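Local coordinates for protein soluble lytic murein transglycosylase (Pseudomonas aeruginosa, PDB 5OHU) that probably cleaves the glycan strands of bacterial peptidoglycan as a lytic transglycosylase, turning the cell-wall polymer over by both exolytic and endolytic cuts, at residues R31-Q36 / S54-Y59; E62-Y67 / L92-W97; N424-W429 / M451-P456. All coordinates share one frame; numbering follows the deposited sequence.

Contact 1 of 3, residues R31-Q36 / S54-Y59; sequences RRLYDQ and SALRDY
Over one face of the Tyr34 ring stands Tyr59 CE2, displaced toward the rim so that it comes within 3.3 Å of Tyr34 CG. The ring planes are inclined at 56°, an oblique pairing of two aromatics whose side chains cross at about a right angle. At the edge of the Arg31 guanidinium, near its plane, lies Leu56 CA, while Ala55 O and Tyr59 N approach it obliquely. Arg32 has Tyr34 N at the edge of its own guanidinium; its NE is 3.1 Å from Asp35 OD2, a salt bridge of charges alone, because the oxygen lies well out of the guanidinium plane.

The rest is apolar packing, with no hydrogen bond across. Arg31 folds CG back over its own backbone (chi1 51°), which brings the chain alongside Tyr59 in the opposite sense, and its CD reaches Tyr59 CB at 3.5 Å. Leu56 spreads its two methyls: CD2 meets Arg31 CD at 3.6 Å, and CD1 meets Leu33 CB at 3.6 Å. Leu33 CD1 presses on Ala55 CB at 3.5 Å, tighter than usual for two methyls.

The contact lays the loop 54-59, which opens with a type I turn from Ser54 to Arg57, against the start of helix 33-41, whose N-cap is Arg32. Leu61 and Leu65 add to the packing of Tyr34, whose OH bonds to Lys38. Helix 408-418 and the loop after it come in from much later in the sequence: Glu415 makes a weak hydrogen bond to Tyr59 OH, and Arg419 a salt bridge to Asp35.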
loop_
_atom_site.group_PDB
_atom_site.type_symbol
_atom_site.label_atom_id
_atom_site.label_comp_id
_atom_site.label_asym_id
_atom_site.label_seq_id
_atom_site.Cartn_x
_atom_site.Cartn_y
_atom_site.Cartn_z
ATOM N N ARG A 31 -5.580 37.031 18.685
ATOM C CA ARG A 31 -5.817 37.614 17.371
ATOM C C ARG A 31 -6.922 36.889 16.610
ATOM O O ARG A 31 -6.795 35.700 16.279
ATOM C CB ARG A 31 -4.514 37.606 16.569
ATOM C CG ARG A 31 -3.824 36.255 16.541
ATOM C CD ARG A 31 -2.391 36.370 16.080
ATOM N NE ARG A 31 -1.534 36.904 17.128
ATOM C CZ ARG A 31 -0.383 37.527 16.905
ATOM N NH1 ARG A 31 0.329 37.981 17.929
ATOM N NH2 ARG A 31 0.052 37.704 15.662
ATOM N N ARG A 32 -8.018 37.598 16.336
ATOM C CA ARG A 32 -9.128 37.029 15.589
ATOM C C ARG A 32 -9.311 37.698 14.224
ATOM O O ARG A 32 -10.334 37.501 13.552
ATOM C CB ARG A 32 -10.392 37.071 16.441
ATOM C CG ARG A 32 -11.568 36.350 15.830
ATOM C CD ARG A 32 -11.239 34.982 15.196
ATOM N NE ARG A 32 -10.375 34.068 15.960
ATOM C CZ ARG A 32 -9.095 33.780 15.707
ATOM N NH1 ARG A 32 -8.487 34.282 14.642
ATOM N NH2 ARG A 32 -8.454 32.921 16.496
ATOM N N LEU A 33 -8.319 38.469 13.780
ATOM C CA LEU A 33 -8.313 38.957 12.407
ATOM C C LEU A 33 -8.362 37.819 11.401
ATOM O O LEU A 33 -8.793 38.026 10.260
ATOM C CB LEU A 33 -7.064 39.796 12.169
ATOM C CG LEU A 33 -6.797 40.817 13.268
ATOM C CD1 LEU A 33 -5.345 41.229 13.256
ATOM C CD2 LEU A 33 -7.699 42.022 13.074
ATOM N N TYR A 34 -7.934 36.625 11.811
ATOM C CA TYR A 34 -7.802 35.509 10.884
ATOM C C TYR A 34 -9.163 34.997 10.421
ATOM O O TYR A 34 -9.393 34.848 9.216
ATOM C CB TYR A 34 -6.960 34.414 11.539
ATOM C CG TYR A 34 -6.847 33.150 10.746
ATOM C CD1 TYR A 34 -5.928 33.022 9.707
ATOM C CD2 TYR A 34 -7.678 32.093 11.016
ATOM C CE1 TYR A 34 -5.842 31.856 8.973
ATOM C CE2 TYR A 34 -7.600 30.919 10.282
ATOM C CZ TYR A 34 -6.681 30.813 9.262
ATOM O OH TYR A 34 -6.582 29.647 8.556
ATOM N N ASP A 35 -10.087 34.727 11.352
ATOM C CA ASP A 35 -11.389 34.213 10.931
ATOM C C ASP A 35 -12.175 35.257 10.148
ATOM O O ASP A 35 -12.944 34.908 9.243
ATOM C CB ASP A 35 -12.206 33.732 12.127
ATOM C CG ASP A 35 -11.602 32.521 12.796
ATOM O OD1 ASP A 35 -10.871 31.776 12.115
ATOM O OD2 ASP A 35 -11.882 32.291 13.990
ATOM N N GLN A 36 -12.017 36.536 10.493
ATOM C CA GLN A 36 -12.611 37.592 9.684
ATOM C C GLN A 36 -12.128 37.498 8.246
ATOM O O GLN A 36 -12.924 37.326 7.315
ATOM C CB GLN A 36 -12.276 38.967 10.269
ATOM C CG GLN A 36 -12.537 40.111 9.290
ATOM C CD GLN A 36 -12.829 41.427 9.981
ATOM O OE1 GLN A 36 -12.564 41.592 11.175
ATOM N NE2 GLN A 36 -13.387 42.373 9.231
ATOM N N SER A 54 0.271 42.518 8.340
ATOM C CA SER A 54 1.270 42.842 9.355
ATOM C C SER A 54 0.822 42.412 10.749
ATOM O O SER A 54 1.608 41.825 11.500
ATOM C CB SER A 54 1.586 44.339 9.327
ATOM O OG SER A 54 2.206 44.690 8.101
ATOM N N ALA A 55 -0.441 42.673 11.102
ATOM C CA ALA A 55 -0.984 42.254 12.389
ATOM C C ALA A 55 -1.075 40.742 12.543
ATOM O O ALA A 55 -1.404 40.270 13.636
ATOM C CB ALA A 55 -2.369 42.856 12.593
ATOM N N LEU A 56 -0.817 39.971 11.485
ATOM C CA LEU A 56 -0.886 38.516 11.574
ATOM C C LEU A 56 0.371 37.838 11.044
ATOM O O LEU A 56 0.342 36.635 10.771
ATOM C CB LEU A 56 -2.117 37.982 10.836
ATOM C CG LEU A 56 -3.476 38.233 11.492
ATOM C CD1 LEU A 56 -4.589 37.712 10.604
ATOM C CD2 LEU A 56 -3.533 37.575 12.849
ATOM N N ARG A 57 1.480 38.567 10.897
ATOM C CA ARG A 57 2.683 37.919 10.386
ATOM C C ARG A 57 3.251 36.903 11.380
ATOM O O ARG A 57 4.164 36.145 11.029
ATOM C CB ARG A 57 3.727 38.980 9.984
ATOM C CG ARG A 57 5.000 38.402 9.322
ATOM C CD ARG A 57 5.367 39.033 7.974
ATOM N NE ARG A 57 5.300 40.496 7.975
ATOM C CZ ARG A 57 4.898 41.240 6.945
ATOM N NH1 ARG A 57 4.888 42.574 7.064
ATOM N NH2 ARG A 57 4.512 40.641 5.817
ATOM N N ASP A 58 2.709 36.835 12.596
ATOM C CA ASP A 58 3.143 35.835 13.558
ATOM C C ASP A 58 2.143 34.708 13.769
ATOM O O ASP A 58 2.541 33.640 14.245
ATOM C CB ASP A 58 3.460 36.488 14.913
ATOM C CG ASP A 58 4.899 36.968 15.000
ATOM O OD1 ASP A 58 5.650 36.786 14.017
ATOM O OD2 ASP A 58 5.283 37.520 16.051
ATOM N N TYR A 59 0.875 34.909 13.422
ATOM C CA TYR A 59 -0.107 33.834 13.534
ATOM C C TYR A 59 0.229 32.722 12.540
ATOM O O TYR A 59 0.465 33.004 11.356
ATOM C CB TYR A 59 -1.511 34.372 13.288
ATOM C CG TYR A 59 -2.627 33.389 13.571
ATOM C CD1 TYR A 59 -2.845 32.900 14.853
ATOM C CD2 TYR A 59 -3.479 32.967 12.559
ATOM C CE1 TYR A 59 -3.876 32.001 15.115
ATOM C CE2 TYR A 59 -4.508 32.078 12.811
ATOM C CZ TYR A 59 -4.703 31.598 14.091
ATOM O OH TYR A 59 -5.727 30.716 14.336
#

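Contact 2 of 3, residues E62-Y67 / L92-W97; sequences EPYLAY and LPQIGW
Gln94 reaches between Tyr64 and Tyr67 where helix 62-72 meets the entry to helix 95-108, in the all-helical N-terminal part of an Slt70-like chain. It is the N-cap residue of helix 95-108, and a type I turn from Leu92 to Ile95 leads into that helix.

Gln94 CG makes a CH-pi contact with Tyr67, 3.6 Å from the ring centroid and 21° off the normal. Farther along the same side chain, NE2 lies over one face of Tyr64, 3.5 Å from CE2 and offset toward the rim. A sharp bend at chi2 (-87°) turns the amide away from the line of the methylenes, and one side chain thereby touches two rings, CG on Tyr67 and NE2 on Tyr64, with the amide plane tilted 57° to the Tyr64 ring.

Apolar contacts fill in beside them. Leu92 CD2 packs obliquely on Tyr64 CE1 at 3.7 Å, the two side chains running antiparallel past each other, and Leu92 CD1 approaches Pro63 CB at 4.0 Å. Ile95 adds only a looser touch on Tyr67; Phe85 of the intervening helix 79-88 packs on both of them.

Among the polar groups, Ile95 N bonds to Leu92 O within the turn, and Trp97 N bonds to Gln94 O as the helix begins. Tyr64 OH bonds to Glu428 of helix 422-433, yet Pro93 CD still packs 3.4 Å from that hydroxyl oxygen. At the far end of the other tyrosine, Tyr67 OH sits 3.2 Å from Gln94 O and 3.6 Å from Trp97 CB.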
loop_
_atom_site.group_PDB
_atom_site.type_symbol
_atom_site.label_atom_id
_atom_site.label_comp_id
_atom_site.label_asym_id
_atom_site.label_seq_id
_atom_site.Cartn_x
_atom_site.Cartn_y
_atom_site.Cartn_z
ATOM N N GLU A 62 -1.616 32.176 8.975
ATOM C CA GLU A 62 -1.657 33.276 8.014
ATOM C C GLU A 62 -1.222 32.883 6.610
ATOM O O GLU A 62 -1.843 33.369 5.648
ATOM C CB GLU A 62 -0.804 34.449 8.524
ATOM C CG GLU A 62 -0.633 35.594 7.526
ATOM C CD GLU A 62 -1.882 36.459 7.368
ATOM O OE1 GLU A 62 -2.983 36.033 7.784
ATOM O OE2 GLU A 62 -1.757 37.575 6.821
ATOM N N PRO A 63 -0.204 32.039 6.408
ATOM C CA PRO A 63 0.143 31.654 5.037
ATOM C C PRO A 63 -0.998 31.006 4.271
ATOM O O PRO A 63 -0.961 31.016 3.032
ATOM C CB PRO A 63 1.314 30.685 5.233
ATOM C CG PRO A 63 1.944 31.131 6.490
ATOM C CD PRO A 63 0.825 31.591 7.369
ATOM N N TYR A 64 -2.002 30.440 4.956
ATOM C CA TYR A 64 -3.143 29.859 4.252
ATOM C C TYR A 64 -4.007 30.936 3.598
ATOM O O TYR A 64 -4.496 30.752 2.480
ATOM C CB TYR A 64 -3.970 28.996 5.205
ATOM C CG TYR A 64 -3.438 27.578 5.341
ATOM C CD1 TYR A 64 -2.217 27.334 5.944
ATOM C CD2 TYR A 64 -4.156 26.494 4.860
ATOM C CE1 TYR A 64 -1.719 26.058 6.063
ATOM C CE2 TYR A 64 -3.667 25.196 4.974
ATOM C CZ TYR A 64 -2.443 24.990 5.585
ATOM O OH TYR A 64 -1.920 23.729 5.725
ATOM N N LEU A 65 -4.203 32.070 4.267
ATOM C CA LEU A 65 -4.958 33.155 3.643
ATOM C C LEU A 65 -4.171 33.774 2.499
ATOM O O LEU A 65 -4.710 33.995 1.409
ATOM C CB LEU A 65 -5.327 34.216 4.673
ATOM C CG LEU A 65 -6.167 33.719 5.853
ATOM C CD1 LEU A 65 -6.525 34.890 6.777
ATOM C CD2 LEU A 65 -7.423 33.003 5.368
ATOM N N ALA A 66 -2.896 34.083 2.746
ATOM C CA ALA A 66 -2.000 34.487 1.672
ATOM C C ALA A 66 -2.095 33.537 0.487
ATOM O O ALA A 66 -2.152 33.970 -0.667
ATOM C CB ALA A 66 -0.564 34.545 2.195
ATOM N N TYR A 67 -2.120 32.233 0.756
ATOM C CA TYR A 67 -2.168 31.257 -0.324
ATOM C C TYR A 67 -3.456 31.388 -1.124
ATOM O O TYR A 67 -3.438 31.349 -2.357
ATOM C CB TYR A 67 -2.029 29.848 0.250
ATOM C CG TYR A 67 -2.146 28.756 -0.777
ATOM C CD1 TYR A 67 -3.390 28.267 -1.166
ATOM C CD2 TYR A 67 -1.016 28.208 -1.359
ATOM C CE1 TYR A 67 -3.501 27.257 -2.103
ATOM C CE2 TYR A 67 -1.118 27.208 -2.298
ATOM C CZ TYR A 67 -2.364 26.734 -2.666
ATOM O OH TYR A 67 -2.456 25.723 -3.594
ATOM N N LEU A 92 4.273 24.736 2.919
ATOM C CA LEU A 92 2.839 24.489 2.939
ATOM C C LEU A 92 2.532 23.162 2.250
ATOM O O LEU A 92 3.109 22.857 1.196
ATOM C CB LEU A 92 2.075 25.618 2.255
ATOM C CG LEU A 92 2.040 26.948 3.007
ATOM C CD1 LEU A 92 1.149 27.952 2.286
ATOM C CD2 LEU A 92 1.570 26.725 4.434
ATOM N N PRO A 93 1.652 22.339 2.830
ATOM C CA PRO A 93 1.336 21.045 2.196
ATOM C C PRO A 93 0.823 21.193 0.781
ATOM O O PRO A 93 1.099 20.333 -0.065
ATOM C CB PRO A 93 0.258 20.448 3.118
ATOM C CG PRO A 93 0.428 21.173 4.436
ATOM C CD PRO A 93 0.868 22.574 4.056
ATOM N N GLN A 94 0.090 22.266 0.493
ATOM C CA GLN A 94 -0.569 22.441 -0.795
ATOM C C GLN A 94 0.257 23.249 -1.795
ATOM O O GLN A 94 -0.245 23.558 -2.880
ATOM C CB GLN A 94 -1.937 23.104 -0.595
ATOM C CG GLN A 94 -1.881 24.557 -0.177
ATOM C CD GLN A 94 -1.766 24.744 1.332
ATOM O OE1 GLN A 94 -1.229 23.892 2.040
ATOM N NE2 GLN A 94 -2.297 25.855 1.828
ATOM N N ILE A 95 1.510 23.586 -1.465
ATOM C CA ILE A 95 2.292 24.468 -2.322
ATOM C C ILE A 95 2.501 23.872 -3.709
ATOM O O ILE A 95 2.716 24.613 -4.672
ATOM C CB ILE A 95 3.647 24.808 -1.655
ATOM C CG1 ILE A 95 4.173 26.128 -2.194
ATOM C CG2 ILE A 95 4.688 23.736 -1.928
ATOM C CD1 ILE A 95 3.279 27.295 -1.860
ATOM N N GLY A 96 2.434 22.546 -3.848
ATOM C CA GLY A 96 2.568 21.952 -5.168
ATOM C C GLY A 96 1.442 22.321 -6.122
ATOM O O GLY A 96 1.664 22.447 -7.333
ATOM N N TRP A 97 0.222 22.485 -5.608
ATOM C CA TRP A 97 -0.875 22.918 -6.474
ATOM C C TRP A 97 -0.622 24.321 -6.997
ATOM O O TRP A 97 -0.884 24.614 -8.169
ATOM C CB TRP A 97 -2.210 22.852 -5.722
ATOM C CG TRP A 97 -2.542 21.460 -5.318
ATOM C CD1 TRP A 97 -2.537 20.954 -4.049
ATOM C CD2 TRP A 97 -2.875 20.368 -6.184
ATOM N NE1 TRP A 97 -2.868 19.623 -4.069
ATOM C CE2 TRP A 97 -3.076 19.235 -5.367
ATOM C CE3 TRP A 97 -3.038 20.239 -7.567
ATOM C CZ2 TRP A 97 -3.429 17.988 -5.887
ATOM C CZ3 TRP A 97 -3.392 18.995 -8.085
ATOM C CH2 TRP A 97 -3.582 17.889 -7.243
#

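Contact 3 of 3, residues N424-W429 / M451-P456; sequences NARREW and MQWYFP
Trp453 meets helix 422-433 with the outer corner of its six-membered ring. Ala425 CB lies at the ring edge, near its plane, 3.6 Å from Trp453 CH2. The same ring carbon touches Arg426 CG at 3.7 Å, but obliquely, so the arginine contributes its methylene while its chain runs roughly perpendicular to the indole.

One helical turn on, Trp429 has CG anti to the backbone N (chi1 -151°), which sends its indole across toward Met451 and Pro456. Pro456 CB packs obliquely on Trp429 CD1 at 3.9 Å. Met451 SD makes a Met-aromatic contact with the six-membered ring, 5.0 Å from its centroid and 38° off the normal. The contact has no direct hydrogen bond across it; a water instead lies in the indole plane at its edge, accepts from Trp429 NE1 at 2.9 Å and gives a weak bond to Pro456 O. This satisfies the N-H of a buried indole.

Behind these groups, a Schellman motif ends helix 438-450, with Gln452 at positive phi as its C-prime residue; the chain then turns at once into helix 454-463, with Trp453 as N-cap. Met451, Trp453 and Pro456 stand on this bend, and all three touch helix 422-433.

Both segments belong to the L domain of the Slt family, and helix 422-433 packs here against the junction of the two helices that follow. Leu447 and Ala448 of helix 438-450 also touch Trp429, while Phe417 of helix 408-418 meets Trp453 edge-to-face and packs on Met451.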
loop_
_atom_site.group_PDB
_atom_site.type_symbol
_atom_site.label_atom_id
_atom_site.label_comp_id
_atom_site.label_asym_id
_atom_site.label_seq_id
_atom_site.Cartn_x
_atom_site.Cartn_y
_atom_site.Cartn_z
ATOM N N ASN A 424 -7.099 19.418 8.249
ATOM C CA ASN A 424 -5.959 20.297 8.018
ATOM C C ASN A 424 -4.804 19.980 8.964
ATOM O O ASN A 424 -3.639 19.967 8.547
ATOM C CB ASN A 424 -6.389 21.753 8.174
ATOM C CG ASN A 424 -7.438 22.155 7.169
ATOM O OD1 ASN A 424 -8.557 22.512 7.536
ATOM N ND2 ASN A 424 -7.081 22.107 5.887
ATOM N N ALA A 425 -5.105 19.740 10.244
ATOM C CA ALA A 425 -4.052 19.410 11.198
ATOM C C ALA A 425 -3.318 18.143 10.784
ATOM O O ALA A 425 -2.083 18.091 10.811
ATOM C CB ALA A 425 -4.640 19.256 12.599
ATOM N N ARG A 426 -4.063 17.117 10.377
ATOM C CA ARG A 426 -3.426 15.873 9.969
ATOM C C ARG A 426 -2.567 16.079 8.737
ATOM O O ARG A 426 -1.446 15.559 8.665
ATOM C CB ARG A 426 -4.476 14.796 9.708
ATOM C CG ARG A 426 -5.066 14.198 10.968
ATOM C CD ARG A 426 -5.463 12.753 10.743
ATOM N NE ARG A 426 -6.388 12.611 9.623
ATOM C CZ ARG A 426 -7.697 12.814 9.713
ATOM N NH1 ARG A 426 -8.233 13.175 10.869
ATOM N NH2 ARG A 426 -8.469 12.659 8.647
ATOM N N ARG A 427 -3.076 16.829 7.752
ATOM C CA ARG A 427 -2.305 17.037 6.530
ATOM C C ARG A 427 -0.988 17.749 6.821
ATOM O O ARG A 427 0.059 17.360 6.292
ATOM C CB ARG A 427 -3.122 17.811 5.496
ATOM C CG ARG A 427 -2.443 17.837 4.137
ATOM C CD ARG A 427 -3.208 18.644 3.102
ATOM N NE ARG A 427 -4.519 18.079 2.804
ATOM C CZ ARG A 427 -5.667 18.598 3.226
ATOM N NH1 ARG A 427 -5.665 19.704 3.958
ATOM N NH2 ARG A 427 -6.817 18.018 2.905
ATOM N N GLU A 428 -1.013 18.791 7.655
ATOM C CA GLU A 428 0.235 19.401 8.103
ATOM C C GLU A 428 1.147 18.358 8.719
ATOM O O GLU A 428 2.332 18.240 8.368
ATOM C CB GLU A 428 -0.042 20.501 9.130
ATOM C CG GLU A 428 -0.509 21.829 8.555
ATOM C CD GLU A 428 0.567 22.568 7.756
ATOM O OE1 GLU A 428 0.205 23.582 7.104
ATOM O OE2 GLU A 428 1.759 22.152 7.776
ATOM N N TRP A 429 0.591 17.584 9.650
ATOM C CA TRP A 429 1.381 16.620 10.402
ATOM C C TRP A 429 2.057 15.624 9.471
ATOM O O TRP A 429 3.254 15.351 9.605
ATOM C CB TRP A 429 0.472 15.911 11.398
ATOM C CG TRP A 429 1.143 15.440 12.619
ATOM C CD1 TRP A 429 1.581 14.173 12.877
ATOM C CD2 TRP A 429 1.440 16.221 13.784
ATOM N NE1 TRP A 429 2.148 14.121 14.131
ATOM C CE2 TRP A 429 2.073 15.363 14.709
ATOM C CE3 TRP A 429 1.254 17.563 14.126
ATOM C CZ2 TRP A 429 2.500 15.801 15.963
ATOM C CZ3 TRP A 429 1.677 17.998 15.369
ATOM C CH2 TRP A 429 2.294 17.118 16.274
ATOM N N MET A 451 -1.629 14.332 22.373
ATOM C CA MET A 451 -2.867 14.919 21.885
ATOM C C MET A 451 -3.966 13.882 21.681
ATOM O O MET A 451 -5.027 14.219 21.140
ATOM C CB MET A 451 -2.605 15.667 20.574
ATOM C CG MET A 451 -1.586 16.800 20.699
ATOM S SD MET A 451 -0.957 17.355 19.098
ATOM C CE MET A 451 -2.477 17.870 18.316
ATOM N N GLN A 452 -3.736 12.631 22.100
ATOM C CA GLN A 452 -4.662 11.517 21.870
ATOM C C GLN A 452 -4.827 11.248 20.383
ATOM O O GLN A 452 -5.889 10.824 19.920
ATOM C CB GLN A 452 -6.028 11.751 22.529
ATOM C CG GLN A 452 -6.092 11.407 24.016
ATOM C CD GLN A 452 -4.941 12.000 24.807
ATOM O OE1 GLN A 452 -4.885 13.209 25.033
ATOM N NE2 GLN A 452 -4.007 11.146 25.226
ATOM N N TRP A 453 -3.770 11.499 19.621
ATOM C CA TRP A 453 -3.797 11.267 18.188
ATOM C C TRP A 453 -3.008 10.002 17.889
ATOM O O TRP A 453 -1.883 10.022 17.381
ATOM C CB TRP A 453 -3.293 12.482 17.447
ATOM C CG TRP A 453 -4.465 13.182 16.976
ATOM C CD1 TRP A 453 -5.747 12.971 17.392
ATOM C CD2 TRP A 453 -4.523 14.181 15.971
ATOM N NE1 TRP A 453 -6.600 13.783 16.710
ATOM C CE2 TRP A 453 -5.873 14.541 15.830
ATOM C CE3 TRP A 453 -3.564 14.814 15.177
ATOM C CZ2 TRP A 453 -6.287 15.511 14.937
ATOM C CZ3 TRP A 453 -3.976 15.767 14.280
ATOM C CH2 TRP A 453 -5.328 16.110 14.165
ATOM N N TYR A 454 -3.672 8.881 18.178
ATOM C CA TYR A 454 -3.009 7.588 18.233
ATOM C C TYR A 454 -2.444 7.185 16.883
ATOM O O TYR A 454 -1.288 6.759 16.803
ATOM C CB TYR A 454 -3.989 6.548 18.781
ATOM C CG TYR A 454 -4.499 6.980 20.144
ATOM C CD1 TYR A 454 -3.598 7.332 21.154
ATOM C CD2 TYR A 454 -5.866 7.090 20.412
ATOM C CE1 TYR A 454 -4.039 7.755 22.393
ATOM C CE2 TYR A 454 -6.311 7.508 21.649
ATOM C CZ TYR A 454 -5.392 7.841 22.631
ATOM O OH TYR A 454 -5.822 8.259 23.862
ATOM N N PHE A 455 -3.223 7.342 15.801
ATOM C CA PHE A 455 -2.692 6.950 14.494
ATOM C C PHE A 455 -1.560 7.855 14.027
ATOM O O PHE A 455 -0.518 7.325 13.602
ATOM C CB PHE A 455 -3.811 6.869 13.456
ATOM C CG PHE A 455 -3.334 6.454 12.095
ATOM C CD1 PHE A 455 -2.482 5.367 11.950
ATOM C CD2 PHE A 455 -3.730 7.147 10.965
ATOM C CE1 PHE A 455 -2.029 4.985 10.701
ATOM C CE2 PHE A 455 -3.289 6.772 9.716
ATOM C CZ PHE A 455 -2.436 5.689 9.578
ATOM N N PRO A 456 -1.676 9.188 14.051
ATOM C CA PRO A 456 -0.487 10.006 13.745
ATOM C C PRO A 456 0.735 9.587 14.551
ATOM O O PRO A 456 1.833 9.473 13.998
ATOM C CB PRO A 456 -0.949 11.430 14.086
ATOM C CG PRO A 456 -2.419 11.402 13.857
ATOM C CD PRO A 456 -2.865 10.030 14.298
HETATM O O HOH W 1 3.186 11.669 15.246
#

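Overall arrangement
The three contacts follow one another along the chain, each closing before the next opens, and all lie on the same side of its centre. Contacts 1 and 2 both lie among the N-terminal helices, 33-41, 62-72 and 95-108, with centres about 16 Å apart, and join directly where Tyr34 packs on Leu65. Contact 3 comes more than 300 residues later, in the L domain, yet its centre is only about 18 Å from that of contact 2. Arg427 and Glu428 of helix 422-433 both pack on Pro93 of contact 2. Contacts 1 and 3 do not touch. The L domain thus comes back onto the N-terminal helices, consistent with the closed helical ring of Slt70-like enzymes.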